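Local coordinates for DnaB intein (Synechocystis sp., PDB 1MI8), which probably splices itself out of a replicative DNA helicase precursor, joining the flanking protein segments, with side-chain cyclization of asparagine as one step, at residues 4-13 with 21-32; 53-61 with 68-76. The protein carries 4 engineered substitutions. All coordinates share one frame; numbering follows the deposited sequence.

How the contacts relate
Contact 1 comes first along the chain and closes before contact 2 opens; their centres lie about 16 Å apart. Segment 21-32 of contact 1 ends in strand 31-36, and segment 53-61 of contact 2 belongs to strand 41-63, its next neighbour in the antiparallel sheet, so both contacts reach one sheet. They also meet directly. Asp7 OD1 forms a salt bridge of 2.9 Å with Lys70 NZ, and Ser5 N probably donates a hydrogen bond to Lys70 O at 3.1 Å. The N-terminal strand and turn are thus tied to the hairpin of strands 41-63 and 68-71, within the compact all-beta splicing domain.

Contact 1 of 2, residues 4-13 with 21-32; sequences ISGDSLISLA and IKDLLDEKDFEI
Leu12 reaches the Phe30 ring obliquely, with CD2 lying 3.6 Å from CD1 of the ring. The edge of that ring meets, in its own plane, the peptide between Glu27 and Lys28, so the phenyl edge rests against the peptide of its own loop while Val47 of strand 41-63 also packs on it. Phe30 CG sits between its backbone N and carbonyl carbon (chi1 52°), which directs the ring back across the loop.

Deeper in, Ile10 suits its place because a beta-branched chain can touch three neighbours at once. Its CB meets Leu24 CD1 at 3.6 Å, CG1 rests on Ile21 CB at 3.7 Å, and CG2 runs alongside Ile32 CG2. Phe147 and Ala149 of strand 146-149 also border it. Cutting Ile10 back to an alanine here removes CG1, CG2 and CD1, and is likely to leave a gap beside Ile21 and Leu24 and to take from Ile32 CG2 the methyl it lies beside.

Backbone bonds pin both ends. Ile21 N donates to Ser8 O at 2.8 Å, nearly in line with the carbonyl bond, and Lys22 N reaches a lone pair of Gly6 O at 3.2 Å. Glycine fits there, since a CB would press against that of Lys22. Far along, Ala13 N bonds to Glu31 O from above the carbonyl plane. Ser5 begins a type I turn to Ser8, and its OG accepts from Asp7 N, which makes an ST turn, while Ser5 O receives both N and OG of Ser8. This turn leading into strand 9-12 is consistent with the N-terminal splicing motif (block A) of the intein fold.

Contact 2 of 2, residues 53-61 with 68-76; sequences TGKKLVYIL and TIKATANHR
Tyr59 and Ala71 form a hydrogen-bonded pair in the antiparallel beta hairpin of strands 41-63 and 68-71, whose strand segments 53-61 and 68-71 run at 162° to each other, close to antiparallel. The hairpin leads into the type I turn Thr72-His75, whose Thr-Ala-Asn-His sequence matches the block B signature of inteins.

The tyrosine can be followed outward. Its CB lies 3.6 Å from Ala71 O, the same oxygen that accepts from Tyr59 N, and CG faces that oxygen too. With CG anti to the carbonyl carbon (chi1 -56°), the ring swings along the partner strand: CD1 comes within 3.3 Å of Ala71 O, which sits at the ring edge, and both CD1 and CE1 approach Ala73 N. CE1 also touches Ala73 CB at 3.5 Å; CZ lies near the same methyl, and OH ends 4.0 Å from Ala73 CB. The small side chain of Ala73 lets the ring come close to the turn; Leu91 of the second subunit packs on the tyrosine too.

One residue on, Ile60 and Lys70 make a non-hydrogen-bonded pair and extend side by side, Ile60 CG1 against Lys70 CG. The lysine's aliphatic part also crosses Val58, whereas its amino group pairs with Glu134 as well as with the Asp7 carboxylate, a task that a long, flexible chain suits. Ile60 CG2 presses on Thr68 CG2 at 3.3 Å, tighter than usual; Thr68 OG1 bonds to Gly66 O. Leu61 N closes the next pair with a nearly straight bond (172°) to Ile69 O at 2.8 Å.

Beyond Ala71, a water in the plane of the Tyr59 ring, at its edge, bridges strand 41-63 and the turn: it donates to Leu57 O at 2.7 Å and accepts from Ala73 N at 3.0 Å.

Contact 1 of 2, residues 4-13 with 21-32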
loop_
_atom_site.group_PDB
_atom_site.type_symbol
_atom_site.label_atom_id
_atom_site.label_comp_id
_atom_site.label_asym_id
_atom_site.label_seq_id
_atom_site.Cartn_x
_atom_site.Cartn_y
_atom_site.Cartn_z
ATOM N N ILE A 4 13.533 -1.736 11.440
ATOM C CA ILE A 4 12.324 -0.996 11.788
ATOM C C ILE A 4 12.699 0.259 12.583
ATOM O O ILE A 4 13.833 0.354 13.077
ATOM C CB ILE A 4 11.416 -1.898 12.664
ATOM C CG1 ILE A 4 12.196 -2.315 13.940
ATOM C CG2 ILE A 4 11.051 -3.228 11.871
ATOM C CD1 ILE A 4 11.359 -3.078 14.966
ATOM N N SER A 5 11.763 1.194 12.722
ATOM C CA SER A 5 12.018 2.398 13.509
ATOM C C SER A 5 12.346 2.058 14.987
ATOM O O SER A 5 11.798 1.099 15.589
ATOM C CB SER A 5 10.790 3.353 13.451
ATOM O OG SER A 5 10.671 4.215 14.589
ATOM N N GLY A 6 13.233 2.864 15.564
ATOM C CA GLY A 6 13.617 2.694 16.940
ATOM C C GLY A 6 12.462 2.847 17.903
ATOM O O GLY A 6 12.554 2.396 19.028
ATOM N N ASP A 7 11.374 3.476 17.445
ATOM C CA ASP A 7 10.174 3.697 18.252
ATOM C C ASP A 7 9.435 2.383 18.493
ATOM O O ASP A 7 8.633 2.279 19.415
ATOM C CB ASP A 7 9.186 4.623 17.524
ATOM C CG ASP A 7 9.837 5.951 17.019
ATOM O OD1 ASP A 7 9.091 6.824 16.528
ATOM O OD2 ASP A 7 11.073 6.120 17.091
ATOM N N SER A 8 9.649 1.413 17.618
ATOM C CA SER A 8 8.923 0.136 17.723
ATOM C C SER A 8 9.072 -0.524 19.111
ATOM O O SER A 8 10.150 -0.669 19.664
ATOM C CB SER A 8 9.380 -0.845 16.619
ATOM O OG SER A 8 9.382 -0.256 15.306
ATOM N N LEU A 9 7.955 -0.911 19.669
ATOM C CA LEU A 9 7.919 -1.523 20.977
ATOM C C LEU A 9 8.031 -3.050 20.928
ATOM O O LEU A 9 7.150 -3.759 20.382
ATOM C CB LEU A 9 6.625 -1.115 21.656
ATOM C CG LEU A 9 6.563 0.087 22.617
ATOM C CD1 LEU A 9 7.688 1.015 22.356
ATOM C CD2 LEU A 9 5.188 0.749 22.580
ATOM N N ILE A 10 9.115 -3.544 21.532
ATOM C CA ILE A 10 9.396 -4.962 21.586
ATOM C C ILE A 10 8.752 -5.653 22.767
ATOM O O ILE A 10 8.948 -5.245 23.920
ATOM C CB ILE A 10 10.916 -5.215 21.621
ATOM C CG1 ILE A 10 11.587 -4.513 20.435
ATOM C CG2 ILE A 10 11.163 -6.720 21.605
ATOM C CD1 ILE A 10 10.893 -4.801 19.044
ATOM N N SER A 11 7.998 -6.713 22.480
ATOM C CA SER A 11 7.319 -7.471 23.518
ATOM C C SER A 11 8.291 -8.377 24.209
ATOM O O SER A 11 8.908 -9.207 23.553
ATOM C CB SER A 11 6.186 -8.318 22.936
ATOM O OG SER A 11 4.986 -7.581 22.805
ATOM N N LEU A 12 8.431 -8.211 25.527
ATOM C CA LEU A 12 9.357 -9.017 26.336
ATOM C C LEU A 12 8.568 -10.195 26.909
ATOM O O LEU A 12 7.661 -10.023 27.749
ATOM C CB LEU A 12 9.948 -8.146 27.458
ATOM C CG LEU A 12 10.767 -6.998 26.887
ATOM C CD1 LEU A 12 11.182 -5.999 28.041
ATOM C CD2 LEU A 12 12.002 -7.533 26.199
ATOM N N ALA A 13 8.922 -11.385 26.451
ATOM C CA ALA A 13 8.240 -12.614 26.843
ATOM C C ALA A 13 8.238 -12.951 28.345
ATOM O O ALA A 13 7.245 -13.453 28.874
ATOM C CB ALA A 13 8.819 -13.774 26.085
ATOM N N ILE A 21 12.759 -0.754 20.731
ATOM C CA ILE A 21 13.960 -1.472 20.305
ATOM C C ILE A 21 15.182 -0.532 20.458
ATOM O O ILE A 21 16.298 -1.006 20.772
ATOM C CB ILE A 21 13.845 -2.014 18.829
ATOM C CG1 ILE A 21 15.063 -2.867 18.486
ATOM C CG2 ILE A 21 13.593 -0.899 17.893
ATOM C CD1 ILE A 21 14.976 -3.653 17.189
ATOM N N LYS A 22 14.992 0.777 20.230
ATOM C CA LYS A 22 16.102 1.745 20.454
ATOM C C LYS A 22 16.599 1.603 21.918
ATOM O O LYS A 22 17.809 1.507 22.181
ATOM C CB LYS A 22 15.651 3.184 20.260
ATOM C CG LYS A 22 16.758 4.275 20.427
ATOM C CD LYS A 22 16.241 5.438 21.292
ATOM C CE LYS A 22 17.186 6.668 21.375
ATOM N NZ LYS A 22 17.046 7.541 20.148
ATOM N N ASP A 23 15.656 1.565 22.854
ATOM C CA ASP A 23 15.993 1.414 24.255
ATOM C C ASP A 23 16.574 0.054 24.563
ATOM O O ASP A 23 17.051 -0.151 25.657
ATOM C CB ASP A 23 14.787 1.659 25.155
ATOM C CG ASP A 23 14.440 3.122 25.269
ATOM O OD1 ASP A 23 15.225 3.963 24.796
ATOM O OD2 ASP A 23 13.379 3.445 25.833
ATOM N N LEU A 24 16.555 -0.889 23.627
ATOM C CA LEU A 24 17.141 -2.187 23.917
ATOM C C LEU A 24 18.501 -2.389 23.227
ATOM O O LEU A 24 19.053 -3.469 23.270
ATOM C CB LEU A 24 16.197 -3.323 23.485
ATOM C CG LEU A 24 14.874 -3.491 24.231
ATOM C CD1 LEU A 24 13.885 -4.289 23.398
ATOM C CD2 LEU A 24 15.134 -4.147 25.584
ATOM N N LEU A 25 19.041 -1.351 22.616
ATOM C CA LEU A 25 20.302 -1.480 21.889
ATOM C C LEU A 25 21.434 -2.125 22.681
ATOM O O LEU A 25 22.164 -2.986 22.169
ATOM C CB LEU A 25 20.744 -0.111 21.392
ATOM C CG LEU A 25 21.902 -0.037 20.421
ATOM C CD1 LEU A 25 21.535 -0.748 19.118
ATOM C CD2 LEU A 25 22.234 1.442 20.143
ATOM N N ASP A 26 21.587 -1.711 23.934
ATOM C CA ASP A 26 22.655 -2.270 24.742
ATOM C C ASP A 26 22.107 -3.337 25.665
ATOM O O ASP A 26 22.324 -3.314 26.881
ATOM C CB ASP A 26 23.357 -1.167 25.527
ATOM C CG ASP A 26 23.939 -0.099 24.614
ATOM O OD1 ASP A 26 24.618 -0.489 23.626
ATOM O OD2 ASP A 26 23.725 1.121 24.879
ATOM N N GLU A 27 21.394 -4.282 25.077
ATOM C CA GLU A 27 20.829 -5.347 25.857
ATOM C C GLU A 27 20.924 -6.620 25.062
ATOM O O GLU A 27 20.916 -6.584 23.844
ATOM C CB GLU A 27 19.375 -5.039 26.156
ATOM C CG GLU A 27 19.153 -4.170 27.351
ATOM C CD GLU A 27 19.437 -4.906 28.649
ATOM O OE1 GLU A 27 19.297 -6.161 28.700
ATOM O OE2 GLU A 27 19.778 -4.222 29.629
ATOM N N LYS A 28 21.045 -7.746 25.754
ATOM C CA LYS A 28 21.094 -9.035 25.089
ATOM C C LYS A 28 20.677 -10.195 25.955
ATOM O O LYS A 28 20.622 -10.118 27.185
ATOM C CB LYS A 28 22.472 -9.315 24.460
ATOM C CG LYS A 28 23.674 -8.643 25.113
ATOM C CD LYS A 28 24.997 -9.134 24.471
ATOM C CE LYS A 28 25.169 -10.663 24.608
ATOM N NZ LYS A 28 26.500 -11.176 24.133
ATOM N N ASP A 29 20.314 -11.271 25.280
ATOM C CA ASP A 29 19.896 -12.490 25.932
ATOM C C ASP A 29 18.650 -12.375 26.772
ATOM O O ASP A 29 18.574 -12.877 27.899
ATOM C CB ASP A 29 21.061 -13.056 26.738
ATOM C CG ASP A 29 22.102 -13.690 25.842
ATOM O OD1 ASP A 29 22.532 -13.036 24.872
ATOM O OD2 ASP A 29 22.476 -14.848 26.100
ATOM N N PHE A 30 17.664 -11.705 26.200
ATOM C CA PHE A 30 16.380 -11.559 26.858
ATOM C C PHE A 30 15.403 -12.237 25.923
ATOM O O PHE A 30 15.639 -12.342 24.736
ATOM C CB PHE A 30 16.039 -10.090 27.073
ATOM C CG PHE A 30 16.150 -9.258 25.843
ATOM C CD1 PHE A 30 15.047 -9.088 25.004
ATOM C CD2 PHE A 30 17.367 -8.666 25.494
ATOM C CE1 PHE A 30 15.144 -8.343 23.817
ATOM C CE2 PHE A 30 17.479 -7.908 24.299
ATOM C CZ PHE A 30 16.349 -7.756 23.460
ATOM N N GLU A 31 14.308 -12.728 26.453
ATOM C CA GLU A 31 13.411 -13.398 25.561
ATOM C C GLU A 31 12.396 -12.506 24.897
ATOM O O GLU A 31 11.924 -11.548 25.481
ATOM C CB GLU A 31 12.693 -14.505 26.303
ATOM C CG GLU A 31 13.111 -15.862 25.782
ATOM C CD GLU A 31 13.689 -16.682 26.864
ATOM O OE1 GLU A 31 13.052 -16.706 27.939
ATOM O OE2 GLU A 31 14.764 -17.293 26.648
ATOM N N ILE A 32 12.073 -12.829 23.661
ATOM C CA ILE A 32 11.045 -12.089 22.946
ATOM C C ILE A 32 10.006 -13.117 22.501
ATOM O O ILE A 32 10.147 -14.289 22.833
ATOM C CB ILE A 32 11.645 -11.281 21.763
ATOM C CG1 ILE A 32 12.540 -12.133 20.830
ATOM C CG2 ILE A 32 12.459 -10.128 22.344
ATOM C CD1 ILE A 32 11.820 -13.305 20.060
#

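Contact 2 of 2, residues 53-61 with 68-76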
loop_
_atom_site.group_PDB
_atom_site.type_symbol
_atom_site.label_atom_id
_atom_site.label_comp_id
_atom_site.label_asym_id
_atom_site.label_seq_id
_atom_site.Cartn_x
_atom_site.Cartn_y
_atom_site.Cartn_z
ATOM N N THR A 53 21.078 0.046 12.211
ATOM C CA THR A 53 21.755 -0.223 10.951
ATOM C C THR A 53 21.941 1.061 10.167
ATOM O O THR A 53 22.302 1.030 8.989
ATOM C CB THR A 53 20.974 -1.206 10.072
ATOM O OG1 THR A 53 19.651 -0.681 9.804
ATOM C CG2 THR A 53 20.868 -2.545 10.766
ATOM N N GLY A 54 21.710 2.193 10.819
ATOM C CA GLY A 54 21.851 3.457 10.126
ATOM C C GLY A 54 20.552 4.220 9.914
ATOM O O GLY A 54 19.542 3.950 10.563
ATOM N N LYS A 55 20.577 5.191 9.010
ATOM C CA LYS A 55 19.384 5.970 8.743
ATOM C C LYS A 55 18.729 5.475 7.457
ATOM O O LYS A 55 19.379 5.369 6.434
ATOM C CB LYS A 55 19.742 7.449 8.619
ATOM C CG LYS A 55 20.510 7.983 9.808
ATOM C CD LYS A 55 20.097 9.393 10.139
ATOM C CE LYS A 55 20.798 9.828 11.425
ATOM N NZ LYS A 55 19.988 10.770 12.210
ATOM N N LYS A 56 17.440 5.164 7.500
ATOM C CA LYS A 56 16.813 4.671 6.283
ATOM C C LYS A 56 15.405 5.134 6.171
ATOM O O LYS A 56 14.742 5.373 7.150
ATOM C CB LYS A 56 16.798 3.140 6.220
ATOM C CG LYS A 56 18.141 2.462 6.425
ATOM C CD LYS A 56 19.133 2.761 5.316
ATOM C CE LYS A 56 20.559 2.453 5.806
ATOM N NZ LYS A 56 20.605 1.085 6.440
ATOM N N LEU A 57 14.951 5.243 4.939
ATOM C CA LEU A 57 13.607 5.655 4.660
ATOM C C LEU A 57 12.682 4.599 5.275
ATOM O O LEU A 57 12.865 3.370 5.091
ATOM C CB LEU A 57 13.436 5.719 3.168
ATOM C CG LEU A 57 12.068 6.128 2.710
ATOM C CD1 LEU A 57 11.660 7.452 3.350
ATOM C CD2 LEU A 57 12.122 6.226 1.197
ATOM N N VAL A 58 11.649 5.079 5.940
ATOM C CA VAL A 58 10.747 4.193 6.618
ATOM C C VAL A 58 9.298 4.350 6.121
ATOM O O VAL A 58 8.923 5.417 5.615
ATOM C CB VAL A 58 11.026 4.470 8.110
ATOM C CG1 VAL A 58 9.949 5.237 8.796
ATOM C CG2 VAL A 58 11.479 3.215 8.732
ATOM N N TYR A 59 8.492 3.316 6.315
ATOM C CA TYR A 59 7.116 3.277 5.830
ATOM C C TYR A 59 6.183 2.794 6.910
ATOM O O TYR A 59 6.494 1.823 7.583
ATOM C CB TYR A 59 6.990 2.271 4.681
ATOM C CG TYR A 59 7.920 2.501 3.521
ATOM C CD1 TYR A 59 9.277 2.215 3.606
ATOM C CD2 TYR A 59 7.425 3.037 2.348
ATOM C CE1 TYR A 59 10.151 2.477 2.489
ATOM C CE2 TYR A 59 8.241 3.307 1.258
ATOM C CZ TYR A 59 9.600 3.030 1.321
ATOM O OH TYR A 59 10.331 3.325 0.208
ATOM N N ILE A 60 5.030 3.447 7.048
ATOM C CA ILE A 60 4.015 3.045 8.028
ATOM C C ILE A 60 3.118 1.971 7.468
ATOM O O ILE A 60 2.448 2.187 6.443
ATOM C CB ILE A 60 3.042 4.180 8.368
ATOM C CG1 ILE A 60 3.781 5.328 9.037
ATOM C CG2 ILE A 60 1.917 3.636 9.207
ATOM C CD1 ILE A 60 2.898 6.625 9.212
ATOM N N LEU A 61 3.072 0.824 8.134
ATOM C CA LEU A 61 2.178 -0.268 7.715
ATOM C C LEU A 61 1.086 -0.291 8.796
ATOM O O LEU A 61 1.404 -0.280 9.991
ATOM C CB LEU A 61 2.944 -1.600 7.694
ATOM C CG LEU A 61 2.179 -2.929 7.652
ATOM C CD1 LEU A 61 3.160 -4.076 7.401
ATOM C CD2 LEU A 61 1.485 -3.190 9.026
ATOM N N THR A 68 0.082 -0.956 14.004
ATOM C CA THR A 68 0.897 -0.189 13.081
ATOM C C THR A 68 2.364 -0.224 13.452
ATOM O O THR A 68 2.723 -0.269 14.641
ATOM C CB THR A 68 0.505 1.302 13.131
ATOM O OG1 THR A 68 -0.936 1.421 13.027
ATOM C CG2 THR A 68 1.125 2.037 11.989
ATOM N N ILE A 69 3.199 -0.095 12.432
ATOM C CA ILE A 69 4.621 -0.103 12.642
ATOM C C ILE A 69 5.305 0.622 11.493
ATOM O O ILE A 69 4.786 0.715 10.388
ATOM C CB ILE A 69 5.164 -1.581 12.789
ATOM C CG1 ILE A 69 6.562 -1.536 13.389
ATOM C CG2 ILE A 69 5.241 -2.331 11.379
ATOM C CD1 ILE A 69 7.135 -2.970 13.681
ATOM N N LYS A 70 6.457 1.200 11.781
ATOM C CA LYS A 70 7.210 1.904 10.784
ATOM C C LYS A 70 8.387 1.001 10.461
ATOM O O LYS A 70 9.085 0.553 11.381
ATOM C CB LYS A 70 7.696 3.215 11.341
ATOM C CG LYS A 70 6.644 4.312 11.335
ATOM C CD LYS A 70 7.285 5.632 11.851
ATOM C CE LYS A 70 7.659 5.558 13.367
ATOM N NZ LYS A 70 8.503 6.797 13.696
ATOM N N ALA A 71 8.638 0.775 9.170
ATOM C CA ALA A 71 9.701 -0.166 8.786
ATOM C C ALA A 71 10.311 0.093 7.381
ATOM O O ALA A 71 9.685 0.745 6.539
ATOM C CB ALA A 71 9.116 -1.624 8.858
ATOM N N THR A 72 11.501 -0.450 7.111
ATOM C CA THR A 72 12.131 -0.265 5.775
ATOM C C THR A 72 11.391 -1.046 4.702
ATOM O O THR A 72 10.660 -2.014 4.994
ATOM C CB THR A 72 13.633 -0.725 5.752
ATOM O OG1 THR A 72 13.752 -2.057 6.285
ATOM C CG2 THR A 72 14.484 0.221 6.605
ATOM N N ALA A 73 11.574 -0.610 3.465
ATOM C CA ALA A 73 10.931 -1.205 2.316
ATOM C C ALA A 73 11.247 -2.678 2.203
ATOM O O ALA A 73 10.476 -3.441 1.617
ATOM C CB ALA A 73 11.370 -0.500 0.997
ATOM N N ASN A 74 12.378 -3.072 2.745
ATOM C CA ASN A 74 12.756 -4.445 2.618
ATOM C C ASN A 74 12.484 -5.303 3.874
ATOM O O ASN A 74 12.783 -6.500 3.864
ATOM C CB ASN A 74 14.229 -4.513 2.209
ATOM C CG ASN A 74 15.137 -4.018 3.289
ATOM O OD1 ASN A 74 14.774 -2.899 3.909
ATOM N ND2 ASN A 74 16.174 -4.641 3.579
ATOM N N HIS A 75 11.913 -4.732 4.936
ATOM C CA HIS A 75 11.648 -5.553 6.116
ATOM C C HIS A 75 10.486 -6.507 5.811
ATOM O O HIS A 75 9.461 -6.093 5.262
ATOM C CB HIS A 75 11.283 -4.704 7.336
ATOM C CG HIS A 75 11.538 -5.403 8.637
ATOM N ND1 HIS A 75 12.764 -5.384 9.260
ATOM C CD2 HIS A 75 10.752 -6.214 9.388
ATOM C CE1 HIS A 75 12.732 -6.149 10.338
ATOM N NE2 HIS A 75 11.521 -6.665 10.441
ATOM N N ARG A 76 10.628 -7.767 6.198
ATOM C CA ARG A 76 9.590 -8.782 5.963
ATOM C C ARG A 76 8.553 -9.065 7.079
ATOM O O ARG A 76 8.862 -9.050 8.286
ATOM C CB ARG A 76 10.273 -10.072 5.603
ATOM C CG ARG A 76 11.119 -9.934 4.365
ATOM C CD ARG A 76 11.951 -11.201 4.159
ATOM N NE ARG A 76 12.245 -11.371 2.751
ATOM C CZ ARG A 76 13.118 -10.641 2.059
ATOM N NH1 ARG A 76 13.812 -9.668 2.646
ATOM N NH2 ARG A 76 13.294 -10.898 0.772
HETATM O O HOH W 1 13.387 1.734 2.961
#